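Side-chain contacts in citrate synthase (Mycobacterium tuberculosis, PDB 4TVM), which catalyses the condensation of oxaloacetate with acetyl-CoA and water to give citrate and CoA, a step of the Krebs cycle: residues I165-K170 with N250-I255; L116-K121 with F187-N192. One frame throughout, in Å; residues are numbered along the deposited sequence.

Contact 1 of 2, residues I165-K170 with N250-I255; sequences IRLLAK and NLFTSI
Leu167 reaches from helix 159-182 to Leu251, Phe252 and Ile255, at the start of helix 251-262. The two short helical segments run at 47° to each other, with axes 11.5 Å apart at closest approach. Asn250 is the N-cap of helix 251-262. Asn250 OD1 accepts from Thr253 N (2.9 Å), and the donor lies above the carbonyl plane. Leu251 follows. With its CG anti to the backbone N (chi1 -167°), Leu251 turns its branch point to Leu167, CG lying 3.8 Å from Leu167 CD1. Phe252 gives the broader contact. Its ring presents an edge to Leu167: CD1 of Leu167 lies near the ring plane, 3.5 Å from Phe252 CD1, while Leu167 CG is 3.6 Å from Phe252 CE1. Ser254 OG donates to Asn250 O (2.6 Å), which also accepts from Ser254 N. One turn after Leu251, Ile255 brings CG1 to 3.9 Å from Leu167 CD1. One methyl of Leu167 thus touches all three residues, and Ile396 of helix 383-403 packs on the same leucine. No hydrogen bond crosses between the segments. Asn250 also bonds Ser145, Ser254 OG is hydrogen-bonded to Trp399 of helix 383-403, and Arg166 forms a salt bridge with Asp150. The join between the helices is therefore apolar, consistent with its buried place in this largely helical enzyme.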
ATOM      1  N   ILE A 165      -6.103  17.601  -8.476  1.00 40.89           N
ATOM      2  CA  ILE A 165      -6.905  18.667  -7.905  1.00 41.30           C
ATOM      3  C   ILE A 165      -7.907  18.114  -6.919  1.00 44.19           C
ATOM      4  O   ILE A 165      -7.953  18.533  -5.762  1.00 49.54           O
ATOM      5  CB  ILE A 165      -7.628  19.481  -9.011  1.00 37.26           C
ATOM      6  CG1 ILE A 165      -6.610  20.087  -9.988  1.00 36.13           C
ATOM      7  CG2 ILE A 165      -8.415  20.609  -8.404  1.00 38.38           C
ATOM      8  CD1 ILE A 165      -5.440  20.797  -9.294  1.00 36.97           C
ATOM      9  N   ARG A 166      -8.723  17.178  -7.385  1.00 49.79           N
ATOM     10  CA  ARG A 166      -9.718  16.527  -6.531  1.00 45.36           C
ATOM     11  C   ARG A 166      -9.155  16.027  -5.203  1.00 47.02           C
ATOM     12  O   ARG A 166      -9.813  16.123  -4.172  1.00 52.66           O
ATOM     13  CB  ARG A 166     -10.335  15.356  -7.273  1.00 45.90           C
ATOM     14  CG  ARG A 166     -11.655  15.685  -7.919  1.00 45.47           C
ATOM     15  CD  ARG A 166     -11.903  14.865  -9.153  1.00 43.08           C
ATOM     16  NE  ARG A 166     -13.184  15.232  -9.716  1.00 43.53           N
ATOM     17  CZ  ARG A 166     -13.751  14.627 -10.754  1.00 46.01           C
ATOM     18  NH1 ARG A 166     -13.140  13.600 -11.351  1.00 45.93           N
ATOM     19  NH2 ARG A 166     -14.934  15.054 -11.193  1.00 43.27           N
ATOM     20  N   LEU A 167      -7.948  15.487  -5.215  1.00 47.74           N
ATOM     21  CA  LEU A 167      -7.328  14.999  -3.971  1.00 46.54           C
ATOM     22  C   LEU A 167      -6.895  16.130  -3.075  1.00 45.83           C
ATOM     23  O   LEU A 167      -7.115  16.089  -1.875  1.00 51.03           O
ATOM     24  CB  LEU A 167      -6.111  14.123  -4.276  1.00 46.15           C
ATOM     25  CG  LEU A 167      -6.401  12.626  -4.414  1.00 43.55           C
ATOM     26  CD1 LEU A 167      -5.333  11.930  -5.235  1.00 42.42           C
ATOM     27  CD2 LEU A 167      -6.480  12.006  -3.034  1.00 44.98           C
ATOM     28  N   LEU A 168      -6.247  17.132  -3.643  1.00 44.19           N
ATOM     29  CA  LEU A 168      -5.776  18.247  -2.829  1.00 46.09           C
ATOM     30  C   LEU A 168      -6.946  19.007  -2.224  1.00 46.25           C
ATOM     31  O   LEU A 168      -6.851  19.512  -1.104  1.00 45.61           O
ATOM     32  CB  LEU A 168      -4.933  19.205  -3.662  1.00 42.38           C
ATOM     33  CG  LEU A 168      -3.528  18.714  -3.942  1.00 38.27           C
ATOM     34  CD1 LEU A 168      -2.941  19.579  -5.043  1.00 39.95           C
ATOM     35  CD2 LEU A 168      -2.690  18.795  -2.678  1.00 38.39           C
ATOM     36  N   ALA A 169      -8.046  19.096  -2.969  1.00 46.17           N
ATOM     37  CA  ALA A 169      -9.249  19.804  -2.474  1.00 44.69           C
ATOM     38  C   ALA A 169     -10.012  18.972  -1.494  1.00 41.48           C
ATOM     39  O   ALA A 169     -10.352  19.447  -0.428  1.00 42.53           O
ATOM     40  CB  ALA A 169     -10.180  20.190  -3.604  1.00 41.02           C
ATOM     41  N   LYS A 170     -10.316  17.736  -1.877  1.00 43.25           N
ATOM     42  CA  LYS A 170     -11.276  16.924  -1.122  1.00 44.26           C
ATOM     43  C   LYS A 170     -10.737  16.184   0.094  1.00 41.27           C
ATOM     44  O   LYS A 170     -11.522  15.804   0.951  1.00 40.56           O
ATOM     45  CB  LYS A 170     -11.947  15.918  -2.029  1.00 43.61           C
ATOM     46  CG  LYS A 170     -12.635  16.584  -3.177  1.00 42.36           C
ATOM     47  CD  LYS A 170     -13.531  15.619  -3.925  1.00 41.81           C
ATOM     48  CE  LYS A 170     -14.558  16.426  -4.717  1.00 41.42           C
ATOM     49  NZ  LYS A 170     -14.041  16.676  -6.074  1.00 43.53           N
ATOM     50  N   ASN A 250      -4.358   3.394 -10.168  1.00 45.59           N
ATOM     51  CA  ASN A 250      -4.743   4.780 -10.372  1.00 42.31           C
ATOM     52  C   ASN A 250      -4.237   5.654  -9.225  1.00 42.28           C
ATOM     53  O   ASN A 250      -3.652   5.174  -8.253  1.00 45.34           O
ATOM     54  CB  ASN A 250      -6.242   4.923 -10.637  1.00 43.96           C
ATOM     55  CG  ASN A 250      -7.080   4.912  -9.375  1.00 48.70           C
ATOM     56  OD1 ASN A 250      -6.775   5.593  -8.403  1.00 53.13           O
ATOM     57  ND2 ASN A 250      -8.164   4.141  -9.393  1.00 48.62           N
ATOM     58  N   LEU A 251      -4.426   6.953  -9.371  1.00 42.86           N
ATOM     59  CA  LEU A 251      -3.888   7.907  -8.418  1.00 39.57           C
ATOM     60  C   LEU A 251      -4.436   7.710  -7.037  1.00 40.55           C
ATOM     61  O   LEU A 251      -3.694   7.706  -6.077  1.00 53.71           O
ATOM     62  CB  LEU A 251      -4.200   9.321  -8.878  1.00 39.06           C
ATOM     63  CG  LEU A 251      -3.482  10.469  -8.195  1.00 39.34           C
ATOM     64  CD1 LEU A 251      -2.073  10.136  -7.747  1.00 40.10           C
ATOM     65  CD2 LEU A 251      -3.458  11.639  -9.163  1.00 42.37           C
ATOM     66  N   PHE A 252      -5.741   7.520  -6.937  1.00 41.70           N
ATOM     67  CA  PHE A 252      -6.387   7.322  -5.652  1.00 40.73           C
ATOM     68  C   PHE A 252      -5.922   6.064  -4.962  1.00 42.38           C
ATOM     69  O   PHE A 252      -5.734   6.036  -3.742  1.00 45.28           O
ATOM     70  CB  PHE A 252      -7.904   7.242  -5.838  1.00 41.13           C
ATOM     71  CG  PHE A 252      -8.515   8.487  -6.423  1.00 42.49           C
ATOM     72  CD1 PHE A 252      -7.908   9.742  -6.259  1.00 40.30           C
ATOM     73  CD2 PHE A 252      -9.708   8.421  -7.138  1.00 43.12           C
ATOM     74  CE1 PHE A 252      -8.481  10.883  -6.804  1.00 38.25           C
ATOM     75  CE2 PHE A 252     -10.281   9.575  -7.693  1.00 38.39           C
ATOM     76  CZ  PHE A 252      -9.671  10.801  -7.511  1.00 38.18           C
ATOM     77  N   THR A 253      -5.760   5.000  -5.735  1.00 43.22           N
ATOM     78  CA  THR A 253      -5.431   3.721  -5.141  1.00 40.51           C
ATOM     79  C   THR A 253      -4.008   3.794  -4.633  1.00 36.64           C
ATOM     80  O   THR A 253      -3.702   3.303  -3.543  1.00 34.64           O
ATOM     81  CB  THR A 253      -5.649   2.571  -6.137  1.00 44.76           C
ATOM     82  OG1 THR A 253      -6.947   2.708  -6.747  1.00 40.74           O
ATOM     83  CG2 THR A 253      -5.528   1.234  -5.430  1.00 46.80           C
ATOM     84  N   SER A 254      -3.143   4.478  -5.368  1.00 37.54           N
ATOM     85  CA  SER A 254      -1.761   4.698  -4.882  1.00 38.77           C
ATOM     86  C   SER A 254      -1.671   5.560  -3.605  1.00 37.20           C
ATOM     87  O   SER A 254      -0.870   5.265  -2.716  1.00 36.05           O
ATOM     88  CB  SER A 254      -0.893   5.279  -5.988  1.00 42.32           C
ATOM     89  OG  SER A 254      -1.249   4.720  -7.246  1.00 41.04           O
ATOM     90  N   ILE A 255      -2.517   6.583  -3.474  1.00 34.23           N
ATOM     91  CA  ILE A 255      -2.515   7.419  -2.238  1.00 32.84           C
ATOM     92  C   ILE A 255      -3.048   6.640  -1.043  1.00 33.31           C
ATOM     93  O   ILE A 255      -2.553   6.704   0.099  1.00 30.75           O
ATOM     94  CB  ILE A 255      -3.385   8.654  -2.434  1.00 33.18           C
ATOM     95  CG1 ILE A 255      -2.741   9.588  -3.458  1.00 34.21           C
ATOM     96  CG2 ILE A 255      -3.671   9.359  -1.116  1.00 36.63           C
ATOM     97  CD1 ILE A 255      -1.335  10.006  -3.117  1.00 34.69           C
TER

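Contact 2 of 2, residues L116-K121 with F187-N192; sequences LHEDLK and FLYPDN
Lys121 and Glu118, one turn apart on helix 118-122, both bond to the hydroxyl of Tyr189. The closer packing is around Lys121. Its CG is anti to the backbone N (chi1 -163°), and the chain runs out extended before bending at its last torsion. This carries it past Phe187 in the opposite direction to that side chain. Lys121 CG meets the edge of the phenyl ring, 4.1 Å from Phe187 CD2. Lys121 CE lies 4.1 Å from Phe187 CB and 3.5 Å from Tyr189 CZ. The lysine chain crosses the tyrosine at about a right angle, and Lys121 NZ donates to Tyr189 OH (3.1 Å).

The looser side is at Glu118, which is exposed and touches Tyr189 only near the hydroxyl. Tyr189 OH donates to Glu118 OE1 (2.7 Å). The oxygen lies close to the tyrosine ring plane but is met from above the carboxylate plane, the two planes being 40° apart. Two bonds thus hold the phenol oxygen, one given and one received. The nearby ammonium group would probably make the phenol a better donor to the carboxylate. Before the helix, His117 is the N-cap, with His117 ND1 accepting from Asp119 N (3.2 Å).

The contact joins a short surface helix to the loop between helices 159-182 and 196-205. Tyr177 of helix 159-182 stacks on Phe187 and touches Lys121. Phe124 meets Phe187 edge-to-face, and Leu120 packs on helix 133-147.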
ATOM      1  N   LEU A 116     -17.518  17.289  -1.618  1.00 38.21           N
ATOM      2  CA  LEU A 116     -17.764  15.915  -2.022  1.00 37.23           C
ATOM      3  C   LEU A 116     -19.153  15.778  -2.617  1.00 37.62           C
ATOM      4  O   LEU A 116     -20.096  16.478  -2.220  1.00 39.58           O
ATOM      5  CB  LEU A 116     -17.771  14.965  -0.817  1.00 35.98           C
ATOM      6  CG  LEU A 116     -16.769  15.090   0.303  1.00 34.45           C
ATOM      7  CD1 LEU A 116     -17.019  13.989   1.315  1.00 37.96           C
ATOM      8  CD2 LEU A 116     -15.367  14.991  -0.230  1.00 35.97           C
ATOM      9  N   HIS A 117     -19.275  14.840  -3.539  1.00 39.05           N
ATOM     10  CA  HIS A 117     -20.578  14.261  -3.915  1.00 40.00           C
ATOM     11  C   HIS A 117     -21.394  13.985  -2.668  1.00 40.52           C
ATOM     12  O   HIS A 117     -20.913  13.290  -1.762  1.00 37.63           O
ATOM     13  CB  HIS A 117     -20.380  12.921  -4.665  1.00 37.44           C
ATOM     14  CG  HIS A 117     -21.527  12.563  -5.553  1.00 39.19           C
ATOM     15  ND1 HIS A 117     -22.700  12.020  -5.071  1.00 39.87           N
ATOM     16  CD2 HIS A 117     -21.690  12.677  -6.891  1.00 37.16           C
ATOM     17  CE1 HIS A 117     -23.533  11.813  -6.071  1.00 36.78           C
ATOM     18  NE2 HIS A 117     -22.944  12.213  -7.185  1.00 37.25           N
ATOM     19  N   GLU A 118     -22.622  14.508  -2.628  1.00 41.55           N
ATOM     20  CA  GLU A 118     -23.533  14.264  -1.504  1.00 46.79           C
ATOM     21  C   GLU A 118     -23.644  12.793  -1.056  1.00 50.61           C
ATOM     22  O   GLU A 118     -23.789  12.522   0.150  1.00 50.09           O
ATOM     23  CB  GLU A 118     -24.934  14.769  -1.825  1.00 50.06           C
ATOM     24  CG  GLU A 118     -25.176  16.209  -1.416  1.00 50.97           C
ATOM     25  CD  GLU A 118     -25.106  16.373   0.076  1.00 50.09           C
ATOM     26  OE1 GLU A 118     -24.136  17.002   0.546  1.00 46.81           O
ATOM     27  OE2 GLU A 118     -25.992  15.841   0.772  1.00 50.98           O
ATOM     28  N   ASP A 119     -23.628  11.855  -2.008  1.00 44.65           N
ATOM     29  CA  ASP A 119     -23.612  10.431  -1.659  1.00 42.72           C
ATOM     30  C   ASP A 119     -22.343  10.013  -0.922  1.00 41.17           C
ATOM     31  O   ASP A 119     -22.384   9.189  -0.001  1.00 36.13           O
ATOM     32  CB  ASP A 119     -23.778   9.562  -2.883  1.00 45.00           C
ATOM     33  CG  ASP A 119     -25.175   9.579  -3.438  1.00 45.44           C
ATOM     34  OD1 ASP A 119     -26.054  10.301  -2.928  1.00 49.94           O
ATOM     35  OD2 ASP A 119     -25.384   8.853  -4.425  1.00 51.84           O
ATOM     36  N   LEU A 120     -21.215  10.582  -1.329  1.00 42.65           N
ATOM     37  CA  LEU A 120     -19.948  10.331  -0.644  1.00 39.33           C
ATOM     38  C   LEU A 120     -19.945  10.971   0.702  1.00 35.03           C
ATOM     39  O   LEU A 120     -19.385  10.436   1.648  1.00 42.82           O
ATOM     40  CB  LEU A 120     -18.744  10.811  -1.438  1.00 39.17           C
ATOM     41  CG  LEU A 120     -17.435  10.426  -0.741  1.00 41.50           C
ATOM     42  CD1 LEU A 120     -17.278   8.923  -0.714  1.00 41.58           C
ATOM     43  CD2 LEU A 120     -16.218  11.081  -1.376  1.00 43.99           C
ATOM     44  N   LYS A 121     -20.610  12.093   0.818  1.00 35.56           N
ATOM     45  CA  LYS A 121     -20.886  12.667   2.147  1.00 34.58           C
ATOM     46  C   LYS A 121     -21.715  11.740   2.997  1.00 33.96           C
ATOM     47  O   LYS A 121     -21.339  11.443   4.114  1.00 34.14           O
ATOM     48  CB  LYS A 121     -21.628  13.978   1.999  1.00 37.15           C
ATOM     49  CG  LYS A 121     -21.602  14.850   3.227  1.00 39.51           C
ATOM     50  CD  LYS A 121     -22.729  15.860   3.185  1.00 42.13           C
ATOM     51  CE  LYS A 121     -22.665  16.823   4.355  1.00 42.16           C
ATOM     52  NZ  LYS A 121     -23.992  16.983   4.982  1.00 41.76           N
ATOM     53  N   PHE A 187     -21.771  17.730  10.055  1.00 42.60           N
ATOM     54  CA  PHE A 187     -20.762  18.143   9.109  1.00 42.93           C
ATOM     55  C   PHE A 187     -21.150  19.527   8.685  1.00 44.73           C
ATOM     56  O   PHE A 187     -22.318  19.803   8.535  1.00 53.54           O
ATOM     57  CB  PHE A 187     -20.715  17.263   7.878  1.00 37.32           C
ATOM     58  CG  PHE A 187     -20.335  15.826   8.140  1.00 38.71           C
ATOM     59  CD1 PHE A 187     -19.995  15.345   9.411  1.00 41.98           C
ATOM     60  CD2 PHE A 187     -20.284  14.947   7.083  1.00 37.15           C
ATOM     61  CE1 PHE A 187     -19.629  14.008   9.586  1.00 40.89           C
ATOM     62  CE2 PHE A 187     -19.927  13.632   7.263  1.00 38.47           C
ATOM     63  CZ  PHE A 187     -19.595  13.159   8.513  1.00 37.81           C
ATOM     64  N   LEU A 188     -20.167  20.396   8.478  1.00 48.83           N
ATOM     65  CA  LEU A 188     -20.394  21.690   7.800  1.00 44.93           C
ATOM     66  C   LEU A 188     -20.010  21.569   6.332  1.00 42.05           C
ATOM     67  O   LEU A 188     -19.510  20.529   5.914  1.00 36.64           O
ATOM     68  CB  LEU A 188     -19.555  22.797   8.469  1.00 45.91           C
ATOM     69  CG  LEU A 188     -20.256  23.590   9.584  1.00 49.24           C
ATOM     70  CD1 LEU A 188     -21.015  22.650  10.499  1.00 47.39           C
ATOM     71  CD2 LEU A 188     -19.285  24.451  10.404  1.00 49.24           C
ATOM     72  N   TYR A 189     -20.221  22.641   5.557  1.00 41.44           N
ATOM     73  CA  TYR A 189     -19.740  22.713   4.176  1.00 40.77           C
ATOM     74  C   TYR A 189     -18.629  23.737   3.993  1.00 39.57           C
ATOM     75  O   TYR A 189     -18.477  24.587   4.823  1.00 49.18           O
ATOM     76  CB  TYR A 189     -20.883  23.050   3.257  1.00 40.27           C
ATOM     77  CG  TYR A 189     -21.831  21.906   3.071  1.00 42.71           C
ATOM     78  CD1 TYR A 189     -21.591  20.923   2.104  1.00 44.41           C
ATOM     79  CD2 TYR A 189     -22.973  21.798   3.848  1.00 40.76           C
ATOM     80  CE1 TYR A 189     -22.473  19.865   1.925  1.00 39.05           C
ATOM     81  CE2 TYR A 189     -23.853  20.768   3.675  1.00 37.80           C
ATOM     82  CZ  TYR A 189     -23.597  19.806   2.720  1.00 39.20           C
ATOM     83  OH  TYR A 189     -24.499  18.795   2.562  1.00 38.19           O
ATOM     84  N   PRO A 190     -17.825  23.626   2.920  1.00 43.91           N
ATOM     85  CA  PRO A 190     -16.883  24.683   2.518  1.00 48.30           C
ATOM     86  C   PRO A 190     -17.476  26.087   2.410  1.00 49.24           C
ATOM     87  O   PRO A 190     -18.575  26.245   1.912  1.00 48.54           O
ATOM     88  CB  PRO A 190     -16.421  24.226   1.130  1.00 46.46           C
ATOM     89  CG  PRO A 190     -16.473  22.741   1.201  1.00 44.73           C
ATOM     90  CD  PRO A 190     -17.544  22.366   2.195  1.00 45.87           C
ATOM     91  N   ASP A 191     -16.736  27.075   2.906  1.00 52.18           N
ATOM     92  CA  ASP A 191     -17.023  28.499   2.707  1.00 52.30           C
ATOM     93  C   ASP A 191     -16.080  29.001   1.606  1.00 50.41           C
ATOM     94  O   ASP A 191     -14.871  28.957   1.773  1.00 50.77           O
ATOM     95  CB  ASP A 191     -16.733  29.226   4.016  1.00 54.05           C
ATOM     96  CG  ASP A 191     -17.265  30.653   4.048  1.00 53.92           C
ATOM     97  OD1 ASP A 191     -17.539  31.257   2.985  1.00 54.32           O
ATOM     98  OD2 ASP A 191     -17.419  31.157   5.179  1.00 48.57           O
ATOM     99  N   ASN A 192     -16.622  29.465   0.485  1.00 52.74           N
ATOM    100  CA  ASN A 192     -15.771  29.986  -0.609  1.00 61.28           C
ATOM    101  C   ASN A 192     -14.906  31.151  -0.213  1.00 59.79           C
ATOM    102  O   ASN A 192     -13.990  31.509  -0.929  1.00 63.25           O
ATOM    103  CB  ASN A 192     -16.592  30.424  -1.832  1.00 63.40           C
ATOM    104  CG  ASN A 192     -16.700  29.331  -2.879  1.00 69.48           C
ATOM    105  OD1 ASN A 192     -15.787  28.513  -3.051  1.00 74.03           O
ATOM    106  ND2 ASN A 192     -17.817  29.310  -3.581  1.00 68.16           N
TER

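In the fold
Contact 1 is buried and contact 2 is at the surface: the centre of contact 1 lies about 13 Å from the centre of the chain, that of contact 2 about 23 Å. The centres of the two contacts are about 17 Å apart. Helix 159-182 serves both: it supplies one side of contact 1, and its later residues, such as Tyr177 and Lys180, pack against contact 2. The two also touch directly, where Lys170 CB lies 4.0 Å from Leu116 CD2. Tyr148 is a further tie, packing on Arg166 and Lys170 and bonding to His117 N. Chemistry follows position. The inner contact is hydrocarbon only, between two helices; the outer one adds charged and hydroxyl groups and joins a helix to a loop. Both lie away from the oxaloacetate site.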